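Local coordinates for protein TonB-dependent siderophore receptor (Pseudomonas aeruginosa 39016, PDB 5NEC) that probably imports ferric siderophores, and siderophore-drug conjugates, across the outer membrane with energy supplied through TonB, at residues A[36-40]-A[41-45]; A[269-272]-A[273-276]; A[395-398]-A[399-403]; A[590-593]-A[594-598]. All blocks are in the same frame, centred on the assembly; numbering follows the deposited sequence.

Contact 1. Residues A[36-40]-A[41-45]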
loop_
_atom_site.group_PDB
_atom_site.type_symbol
_atom_site.label_atom_id
_atom_site.label_comp_id
_atom_site.label_asym_id
_atom_site.label_seq_id
_atom_site.Cartn_x
_atom_site.Cartn_y
_atom_site.Cartn_z
ATOM N N ASP A 36 -6.205 -4.887 -18.946
ATOM C CA ASP A 36 -5.509 -5.961 -19.682
ATOM C C ASP A 36 -4.011 -5.702 -19.926
ATOM O O ASP A 36 -3.295 -6.589 -20.405
ATOM C CB ASP A 36 -6.248 -6.298 -21.002
ATOM C CG ASP A 36 -6.347 -5.104 -21.981
ATOM O OD1 ASP A 36 -5.435 -4.242 -22.026
ATOM O OD2 ASP A 36 -7.353 -5.042 -22.731
ATOM N N ARG A 37 -3.556 -4.496 -19.583
ATOM C CA ARG A 37 -2.179 -4.080 -19.810
ATOM C C ARG A 37 -1.704 -3.220 -18.630
ATOM O O ARG A 37 -2.503 -2.533 -17.988
ATOM C CB ARG A 37 -2.078 -3.316 -21.133
ATOM C CG ARG A 37 -0.639 -3.076 -21.582
ATOM C CD ARG A 37 -0.543 -2.488 -22.983
ATOM N NE ARG A 37 -0.180 -3.471 -24.011
ATOM C CZ ARG A 37 1.035 -4.008 -24.185
ATOM N NH1 ARG A 37 2.063 -3.700 -23.395
ATOM N NH2 ARG A 37 1.236 -4.873 -25.174
ATOM N N SER A 38 -0.409 -3.279 -18.341
ATOM C CA SER A 38 0.207 -2.373 -17.384
ATOM C C SER A 38 0.355 -0.978 -17.998
ATOM O O SER A 38 0.361 -0.830 -19.216
ATOM C CB SER A 38 1.572 -2.916 -16.967
ATOM O OG SER A 38 2.148 -2.113 -15.956
ATOM N N ALA A 39 0.467 0.038 -17.153
ATOM C CA ALA A 39 0.738 1.406 -17.611
ATOM C C ALA A 39 2.232 1.626 -17.946
ATOM O O ALA A 39 2.546 2.308 -18.920
ATOM C CB ALA A 39 0.266 2.417 -16.573
ATOM N N SER A 40 3.141 1.049 -17.157
ATOM C CA SER A 40 4.584 1.275 -17.351
ATOM C C SER A 40 5.112 0.422 -18.501
ATOM O O SER A 40 4.936 -0.795 -18.483
ATOM C CB SER A 40 5.378 0.984 -16.058
ATOM O OG SER A 40 5.653 -0.407 -15.871
ATOM N N LYS A 41 5.799 1.046 -19.461
ATOM C CA LYS A 41 6.308 0.342 -20.666
ATOM C C LYS A 41 7.701 -0.264 -20.419
ATOM O O LYS A 41 8.639 -0.117 -21.225
ATOM C CB LYS A 41 6.294 1.261 -21.900
ATOM C CG LYS A 41 4.922 1.904 -22.119
ATOM C CD LYS A 41 4.856 2.721 -23.398
ATOM C CE LYS A 41 4.007 3.981 -23.264
ATOM N NZ LYS A 41 2.576 3.677 -23.000
ATOM N N LYS A 42 7.815 -0.918 -19.262
ATOM C CA LYS A 42 8.857 -1.892 -18.948
ATOM C C LYS A 42 8.254 -3.301 -19.092
ATOM O O LYS A 42 9.001 -4.264 -19.192
ATOM C CB LYS A 42 9.381 -1.673 -17.503
ATOM C CG LYS A 42 10.894 -1.440 -17.360
ATOM C CD LYS A 42 11.221 -0.440 -16.243
ATOM C CE LYS A 42 11.067 1.006 -16.702
ATOM N NZ LYS A 42 10.542 1.904 -15.625
ATOM N N TYR A 43 6.922 -3.403 -19.074
ATOM C CA TYR A 43 6.205 -4.612 -19.477
ATOM C C TYR A 43 6.205 -4.668 -20.988
ATOM O O TYR A 43 5.854 -3.697 -21.653
ATOM C CB TYR A 43 4.748 -4.608 -19.031
ATOM C CG TYR A 43 4.534 -4.886 -17.572
ATOM C CD1 TYR A 43 4.989 -3.990 -16.592
ATOM C CD2 TYR A 43 3.842 -6.029 -17.161
ATOM C CE1 TYR A 43 4.779 -4.236 -15.244
ATOM C CE2 TYR A 43 3.619 -6.276 -15.818
ATOM C CZ TYR A 43 4.089 -5.381 -14.869
ATOM O OH TYR A 43 3.873 -5.651 -13.546
ATOM N N THR A 44 6.560 -5.840 -21.511
ATOM C CA THR A 44 6.743 -6.071 -22.946
ATOM C C THR A 44 5.654 -7.008 -23.544
ATOM O O THR A 44 5.908 -7.673 -24.567
ATOM C CB THR A 44 8.181 -6.617 -23.177
ATOM O OG1 THR A 44 8.387 -7.808 -22.406
ATOM C CG2 THR A 44 9.252 -5.570 -22.770
ATOM N N ALA A 45 4.450 -7.009 -22.939
ATOM C CA ALA A 45 3.349 -7.945 -23.274
ATOM C C ALA A 45 2.082 -7.656 -22.446
ATOM O O ALA A 45 2.193 -7.157 -21.328
ATOM C CB ALA A 45 3.781 -9.392 -23.033
#

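Contact 2. Residues A[269-272]-A[273-276]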
loop_
_atom_site.group_PDB
_atom_site.type_symbol
_atom_site.label_atom_id
_atom_site.label_comp_id
_atom_site.label_asym_id
_atom_site.label_seq_id
_atom_site.Cartn_x
_atom_site.Cartn_y
_atom_site.Cartn_z
ATOM N N TYR A 269 -6.525 4.641 24.393
ATOM C CA TYR A 269 -5.592 4.800 25.519
ATOM C C TYR A 269 -4.640 6.001 25.384
ATOM O O TYR A 269 -3.860 6.275 26.294
ATOM C CB TYR A 269 -4.813 3.487 25.746
ATOM C CG TYR A 269 -5.781 2.379 26.077
ATOM C CD1 TYR A 269 -6.341 2.271 27.363
ATOM C CD2 TYR A 269 -6.237 1.513 25.088
ATOM C CE1 TYR A 269 -7.276 1.292 27.660
ATOM C CE2 TYR A 269 -7.174 0.532 25.387
ATOM C CZ TYR A 269 -7.679 0.435 26.680
ATOM O OH TYR A 269 -8.594 -0.521 26.969
ATOM N N GLY A 270 -4.729 6.727 24.270
ATOM C CA GLY A 270 -3.900 7.904 24.050
ATOM C C GLY A 270 -4.474 9.164 24.676
ATOM O O GLY A 270 -5.450 9.118 25.432
ATOM N N LEU A 271 -3.857 10.288 24.326
ATOM C CA LEU A 271 -4.067 11.564 24.974
ATOM C C LEU A 271 -4.276 12.652 23.935
ATOM O O LEU A 271 -3.357 12.993 23.189
ATOM C CB LEU A 271 -2.843 11.918 25.786
ATOM C CG LEU A 271 -2.627 11.077 27.036
ATOM C CD1 LEU A 271 -1.182 11.228 27.535
ATOM C CD2 LEU A 271 -3.641 11.447 28.104
ATOM N N THR A 272 -5.479 13.211 23.903
ATOM C CA THR A 272 -5.802 14.313 22.990
ATOM C C THR A 272 -4.956 15.558 23.229
ATOM O O THR A 272 -4.684 16.285 22.294
ATOM C CB THR A 272 -7.296 14.693 23.042
ATOM O OG1 THR A 272 -7.700 14.897 24.402
ATOM C CG2 THR A 272 -8.116 13.592 22.444
ATOM N N GLY A 273 -4.529 15.787 24.468
ATOM C CA GLY A 273 -3.637 16.904 24.788
ATOM C C GLY A 273 -2.183 16.720 24.387
ATOM O O GLY A 273 -1.433 17.684 24.421
ATOM N N ARG A 274 -1.759 15.497 24.061
ATOM C CA ARG A 274 -0.357 15.202 23.809
ATOM C C ARG A 274 -0.069 14.672 22.420
ATOM O O ARG A 274 0.913 15.074 21.801
ATOM C CB ARG A 274 0.171 14.198 24.838
ATOM C CG ARG A 274 1.592 13.727 24.568
ATOM C CD ARG A 274 2.121 12.760 25.607
ATOM N NE ARG A 274 1.668 11.394 25.386
ATOM C CZ ARG A 274 1.990 10.365 26.175
ATOM N NH1 ARG A 274 2.758 10.541 27.253
ATOM N NH2 ARG A 274 1.519 9.148 25.905
ATOM N N ASP A 275 -0.868 13.724 21.949
ATOM C CA ASP A 275 -0.484 12.919 20.789
ATOM C C ASP A 275 -0.794 13.626 19.476
ATOM O O ASP A 275 -1.790 14.312 19.377
ATOM C CB ASP A 275 -1.153 11.533 20.839
ATOM C CG ASP A 275 -0.767 10.724 22.105
ATOM O OD1 ASP A 275 0.258 11.039 22.755
ATOM O OD2 ASP A 275 -1.511 9.775 22.445
ATOM N N PHE A 276 0.074 13.459 18.483
ATOM C CA PHE A 276 -0.087 14.118 17.192
ATOM C C PHE A 276 0.598 13.307 16.100
ATOM O O PHE A 276 1.524 12.548 16.366
ATOM C CB PHE A 276 0.453 15.576 17.224
ATOM C CG PHE A 276 1.910 15.699 17.633
ATOM C CD1 PHE A 276 2.927 15.505 16.713
ATOM C CD2 PHE A 276 2.258 16.006 18.949
ATOM C CE1 PHE A 276 4.255 15.601 17.086
ATOM C CE2 PHE A 276 3.582 16.112 19.327
ATOM C CZ PHE A 276 4.586 15.905 18.393
#

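Contact 3. Residues A[395-398]-A[399-403]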
loop_
_atom_site.group_PDB
_atom_site.type_symbol
_atom_site.label_atom_id
_atom_site.label_comp_id
_atom_site.label_asym_id
_atom_site.label_seq_id
_atom_site.Cartn_x
_atom_site.Cartn_y
_atom_site.Cartn_z
ATOM N N ILE A 395 -4.065 5.406 38.761
ATOM C CA ILE A 395 -4.818 5.954 37.621
ATOM C C ILE A 395 -5.143 7.436 37.820
ATOM O O ILE A 395 -5.593 7.816 38.878
ATOM C CB ILE A 395 -6.136 5.196 37.401
ATOM C CG1 ILE A 395 -5.839 3.785 36.888
ATOM C CG2 ILE A 395 -7.047 5.945 36.422
ATOM C CD1 ILE A 395 -7.079 2.912 36.832
ATOM N N GLY A 396 -4.917 8.269 36.800
ATOM C CA GLY A 396 -5.204 9.690 36.908
ATOM C C GLY A 396 -4.050 10.452 37.512
ATOM O O GLY A 396 -2.886 10.124 37.276
ATOM N N ALA A 397 -4.369 11.460 38.320
ATOM C CA ALA A 397 -3.388 12.433 38.790
ATOM C C ALA A 397 -2.217 11.889 39.611
ATOM O O ALA A 397 -1.120 12.439 39.504
ATOM C CB ALA A 397 -4.080 13.552 39.549
ATOM N N PRO A 398 -2.409 10.818 40.416
ATOM C CA PRO A 398 -1.229 10.306 41.134
ATOM C C PRO A 398 -0.114 9.734 40.254
ATOM O O PRO A 398 1.010 9.651 40.722
ATOM C CB PRO A 398 -1.800 9.196 42.039
ATOM C CG PRO A 398 -3.263 9.425 42.086
ATOM C CD PRO A 398 -3.624 10.069 40.769
ATOM N N SER A 399 -0.403 9.330 39.015
ATOM C CA SER A 399 0.663 8.896 38.094
ATOM C C SER A 399 1.101 9.998 37.113
ATOM O O SER A 399 1.777 9.696 36.126
ATOM C CB SER A 399 0.205 7.682 37.295
ATOM O OG SER A 399 -0.980 7.995 36.577
ATOM N N GLY A 400 0.737 11.258 37.373
ATOM C CA GLY A 400 0.827 12.309 36.353
ATOM C C GLY A 400 0.052 12.008 35.064
ATOM O O GLY A 400 0.393 12.516 33.999
ATOM N N TYR A 401 -0.985 11.173 35.172
ATOM C CA TYR A 401 -1.797 10.700 34.043
ATOM C C TYR A 401 -1.070 9.772 33.078
ATOM O O TYR A 401 -1.546 9.550 31.961
ATOM C CB TYR A 401 -2.461 11.871 33.304
ATOM C CG TYR A 401 -3.272 12.771 34.215
ATOM C CD1 TYR A 401 -4.541 12.384 34.655
ATOM C CD2 TYR A 401 -2.770 14.013 34.643
ATOM C CE1 TYR A 401 -5.286 13.194 35.503
ATOM C CE2 TYR A 401 -3.515 14.835 35.485
ATOM C CZ TYR A 401 -4.760 14.417 35.914
ATOM O OH TYR A 401 -5.483 15.220 36.735
ATOM N N ASN A 402 0.046 9.198 33.523
ATOM C CA ASN A 402 0.749 8.161 32.769
ATOM C C ASN A 402 0.140 6.769 32.937
ATOM O O ASN A 402 0.525 5.854 32.213
ATOM C CB ASN A 402 2.233 8.136 33.158
ATOM C CG ASN A 402 2.931 9.411 32.770
ATOM O OD1 ASN A 402 3.008 9.726 31.598
ATOM N ND2 ASN A 402 3.420 10.157 33.743
ATOM N N CYS A 403 -0.774 6.610 33.892
ATOM C CA CYS A 403 -1.573 5.400 34.032
ATOM C C CYS A 403 -3.005 5.762 33.784
ATOM O O CYS A 403 -3.454 6.814 34.230
ATOM C CB CYS A 403 -1.492 4.830 35.453
ATOM S SG CYS A 403 0.166 4.298 35.873
#

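Contact 4. Residues A[590-593]-A[594-598]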
loop_
_atom_site.group_PDB
_atom_site.type_symbol
_atom_site.label_atom_id
_atom_site.label_comp_id
_atom_site.label_asym_id
_atom_site.label_seq_id
_atom_site.Cartn_x
_atom_site.Cartn_y
_atom_site.Cartn_z
ATOM N N GLY A 590 -13.755 -8.773 -14.129
ATOM C CA GLY A 590 -14.529 -8.289 -15.281
ATOM C C GLY A 590 -16.005 -8.704 -15.289
ATOM O O GLY A 590 -16.603 -8.916 -14.240
ATOM N N LYS A 591 -16.589 -8.813 -16.484
ATOM C CA LYS A 591 -18.033 -9.078 -16.659
ATOM C C LYS A 591 -18.380 -10.565 -16.681
ATOM O O LYS A 591 -17.780 -11.340 -17.419
ATOM C CB LYS A 591 -18.568 -8.403 -17.931
ATOM C CG LYS A 591 -18.747 -6.905 -17.733
ATOM C CD LYS A 591 -19.127 -6.141 -18.974
ATOM C CE LYS A 591 -19.006 -4.654 -18.685
ATOM N NZ LYS A 591 -19.427 -3.809 -19.835
ATOM N N LEU A 592 -19.355 -10.951 -15.860
ATOM C CA LEU A 592 -19.901 -12.305 -15.885
ATOM C C LEU A 592 -21.049 -12.367 -16.903
ATOM O O LEU A 592 -21.109 -13.280 -17.725
ATOM C CB LEU A 592 -20.377 -12.709 -14.490
ATOM C CG LEU A 592 -19.285 -12.747 -13.414
ATOM C CD1 LEU A 592 -19.911 -12.883 -12.035
ATOM C CD2 LEU A 592 -18.298 -13.875 -13.669
ATOM N N THR A 593 -21.954 -11.395 -16.814
ATOM C CA THR A 593 -22.969 -11.121 -17.824
ATOM C C THR A 593 -22.845 -9.643 -18.177
ATOM O O THR A 593 -21.938 -8.967 -17.708
ATOM C CB THR A 593 -24.385 -11.410 -17.292
ATOM O OG1 THR A 593 -24.734 -10.423 -16.314
ATOM C CG2 THR A 593 -24.469 -12.805 -16.691
ATOM N N GLU A 594 -23.748 -9.138 -19.004
ATOM C CA GLU A 594 -23.722 -7.725 -19.383
ATOM C C GLU A 594 -23.930 -6.779 -18.206
ATOM O O GLU A 594 -23.377 -5.678 -18.206
ATOM C CB GLU A 594 -24.769 -7.435 -20.469
ATOM C CG GLU A 594 -24.405 -7.994 -21.842
ATOM C CD GLU A 594 -23.101 -7.418 -22.388
ATOM O OE1 GLU A 594 -22.813 -6.229 -22.107
ATOM O OE2 GLU A 594 -22.361 -8.154 -23.088
ATOM N N LYS A 595 -24.707 -7.213 -17.216
ATOM C CA LYS A 595 -25.039 -6.384 -16.052
ATOM C C LYS A 595 -24.248 -6.701 -14.777
ATOM O O LYS A 595 -24.254 -5.904 -13.856
ATOM C CB LYS A 595 -26.528 -6.518 -15.755
ATOM C CG LYS A 595 -27.438 -6.139 -16.899
ATOM C CD LYS A 595 -28.889 -6.241 -16.436
ATOM C CE LYS A 595 -29.809 -5.444 -17.329
ATOM N NZ LYS A 595 -31.206 -5.698 -16.919
ATOM N N TRP A 596 -23.550 -7.835 -14.746
ATOM C CA TRP A 596 -22.976 -8.377 -13.521
ATOM C C TRP A 596 -21.442 -8.383 -13.601
ATOM O O TRP A 596 -20.865 -9.171 -14.353
ATOM C CB TRP A 596 -23.529 -9.792 -13.292
ATOM C CG TRP A 596 -23.173 -10.442 -11.991
ATOM C CD1 TRP A 596 -22.795 -9.826 -10.837
ATOM C CD2 TRP A 596 -23.209 -11.846 -11.699
ATOM N NE1 TRP A 596 -22.572 -10.752 -9.852
ATOM C CE2 TRP A 596 -22.816 -12.003 -10.352
ATOM C CE3 TRP A 596 -23.521 -12.990 -12.451
ATOM C CZ2 TRP A 596 -22.729 -13.256 -9.733
ATOM C CZ3 TRP A 596 -23.433 -14.235 -11.841
ATOM C CH2 TRP A 596 -23.041 -14.356 -10.489
ATOM N N LYS A 597 -20.806 -7.499 -12.819
ATOM C CA LYS A 597 -19.346 -7.381 -12.754
ATOM C C LYS A 597 -18.767 -7.994 -11.485
ATOM O O LYS A 597 -19.419 -8.053 -10.447
ATOM C CB LYS A 597 -18.916 -5.916 -12.836
ATOM C CG LYS A 597 -19.240 -5.292 -14.172
ATOM C CD LYS A 597 -18.488 -3.998 -14.389
ATOM C CE LYS A 597 -19.015 -2.901 -13.484
ATOM N NZ LYS A 597 -18.504 -1.571 -13.910
ATOM N N VAL A 598 -17.516 -8.429 -11.581
ATOM C CA VAL A 598 -16.837 -9.074 -10.474
ATOM C C VAL A 598 -15.337 -8.709 -10.432
ATOM O O VAL A 598 -14.683 -8.571 -11.470
ATOM C CB VAL A 598 -17.074 -10.604 -10.507
ATOM C CG1 VAL A 598 -16.210 -11.284 -11.559
ATOM C CG2 VAL A 598 -16.843 -11.217 -9.138
#

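Contact 1. Residues A[36-40]-A[41-45]
Ser38 and Tyr43 meet in a local CH-pi contact where the N-terminal stretch doubles back on itself ahead of the plug strand 54-57. Ser38 lays CB over the middle of the Tyr43 ring, 3.6 Å from its centroid and 13° off the normal. With OG anti to the backbone N of Ser38 (chi1 -175°), the hydroxyl reaches over the same face toward one side, Ser38 OG lying 3.5 Å from Tyr43 CE1; there it bonds to Glu128, so the oxygen above the ring has its polar partner in the plug.

The reversal itself is loosely tied. Lys41 is the centre of an inverse gamma turn, closed by a weak bond from Lys42 N to Ser40 O at 3.0 Å. The same carbonyl takes a second weak bond, from Tyr43 N to Ser40 O at 3.3 Å, nearly straight. Further out, Arg37 bends at its third torsion and brings one face of its guanidinium over the backbone of Ala45, with Arg37 NH2 4.0 Å from Ala45 C, a loose approach at the exposed side of the loop.

Glu128, on plug strand 124-130, also binds Ala39 N and so holds both Ser38 and the next residue. On the barrel side, Lys42 packs on Tyr436 of strand 426-444 and on Gln345 of strand 327-354, while Thr44 bonds to Thr440, setting the loop between plug and barrel wall.

Contact 2. Residues A[269-272]-A[273-276]
An alpha turn, with a beta turn nested inside it, joins Leu271 to Asp275 just before the chain enters barrel strand 276-291. Both turns close on one acceptor: Arg274 N reaches Leu271 O at 3.1 Å from above the carbonyl plane, and Asp275 N reaches Leu271 O at 2.9 Å, nearly in line with the C=O bond. The Asp275 side chain returns the bond across the turn. Its CG lies anti to the carbonyl carbon (chi1 -60°), which carries the carboxylate back to the first residue of the turn, where Leu271 N donates to Asp275 OD2 at 3.1 Å from well out of the carboxylate plane.

The other oxygen is used differently. Arg274 NE forms a salt bridge with Asp275 OD1, 3.0 Å long, with the oxygen lying in the guanidinium plane. Over the face of that same guanidinium sits a methyl, Leu271 CD1, 3.6 Å from Arg274 CZ. Arg274 is extended up to its bend at chi3, and this bend sets the guanidinium with its edge to Asp275 and one face against Leu271 CD1.

Thr314 of strand 296-316 binds both Asp275 OD2 and Arg274 NH2, and Trp415 makes a cation-pi contact with Arg274. The buried guanidinium is probably restrained by its bonds to Asp275 and Thr314, and its positive charge would probably favour the ionised carboxylate beside it.

Contact 3. Residues A[395-398]-A[399-403]
Backbone hydrogen bonds make the frame in which Gly396 meets Ser399 and Tyr401. Gly396 O is gripped from opposite faces of its carbonyl plane, by Ser399 N at 3.1 Å and by Tyr401 N at 3.0 Å. One residue on, Gly400 N bonds to Ala397 O, and where the two segments part Gly396 N reaches Cys403 O at 3.3 Å in a nearly straight bond.

Side-chain polar bonds tighten this frame. Ser399 holds OG between its own backbone N and carbonyl carbon (chi1 58°), which brings the hydroxyl to within 2.9 Å of Gly396 O; Ser399 OG is also hydrogen-bonded to Leu394 O. The same oxygen serves as an acceptor too: Cys403 N donates to Ser399 OG at 3.0 Å. Asn402 ND2 in turn binds Ser399 O, in the plane of that carbonyl, beside the bond from Asn402 N.

Apolar contact comes from the Tyr401 ring, which lies across the backbone of Gly396 and Ala397. Ala397 CA stands over the ring, 4.0 Å from the centroid of Tyr401 and displaced toward the rim, while Ala397 CB touches the phenol end, 3.6 Å from Tyr401 OH.

Beyond the two segments, Arg330 NH1 binds Tyr401 O, and a disulfide to Cys390 cross-links the loop at Cys403. Within this loop between strands 357-379 and 403-405, a short 3-10 turn leads into a type I' beta turn from Ser399 to Asn402, whose central residues, Gly400 and Tyr401, both have the positive phi that defines it.

Contact 4. Residues A[590-593]-A[594-598]
Leu592 and Trp596 are brought face to methyl by two different first torsions: Trp596 places CG anti to its backbone N (chi1 -173°), while Leu592 turns CG anti to the carbonyl carbon (chi1 -62°). Leu592 CD1 thereby stands over the six-membered ring of Trp596, 3.4 Å from its centroid and 8° off the normal, in a CH-pi contact. Leu592 CG also packs on Val598 CG1, 3.9 Å away, so the leucine touches both of these residues of the facing strand.

These residues flank the tight reversal of a beta hairpin linking barrel strands 579-589 and 596-609. Gly590 and Val598 form an antiparallel hydrogen-bonded pair, with Gly590 N to Val598 O at 2.8 Å and Val598 N to Gly590 O at 2.9 Å. Lys591 and Lys597 are the neighbouring non-hydrogen-bonded pair. Nearer the bend, Leu592 N meets Trp596 O at 2.8 Å, almost head-on. Thr593 lines the tip: its OG1 receives weak bonds from Lys595 N, at 3.3 Å, and from Trp596 N.

On the sheet face of the two lysines, their chains run side by side, touching at Lys591 CG and Lys597 CG, 3.9 Å apart. Their ammonium groups diverge, that of Lys597 bonding to Thr31 O near the N terminus and making a cation-pi contact with Tyr33. Glu594, at the bend, forms a salt bridge with Arg549, whose backbone also bonds that of Lys591.

In the fold
The four contacts are separate turns of one plugged barrel. Contacts 2 and 3 lie close, their centres about 14 Å apart, at one end; contact 1 is about 46 Å and 58 Å from them by centres, across the middle of the chain. Arg330 and Trp415 each reach both loops of the first pair. Contact 4 sits about 24 Å from contact 1 by centres, and Lys597 reaches the N-terminal stretch through Thr31. Contact 2 is the buried one and adds an ion pair to its backbone turn bonds; the others are partly buried. Backbone bonds dominate contacts 3 and 4, whereas contact 1, wedged between plug and barrel, has weak internal bonds.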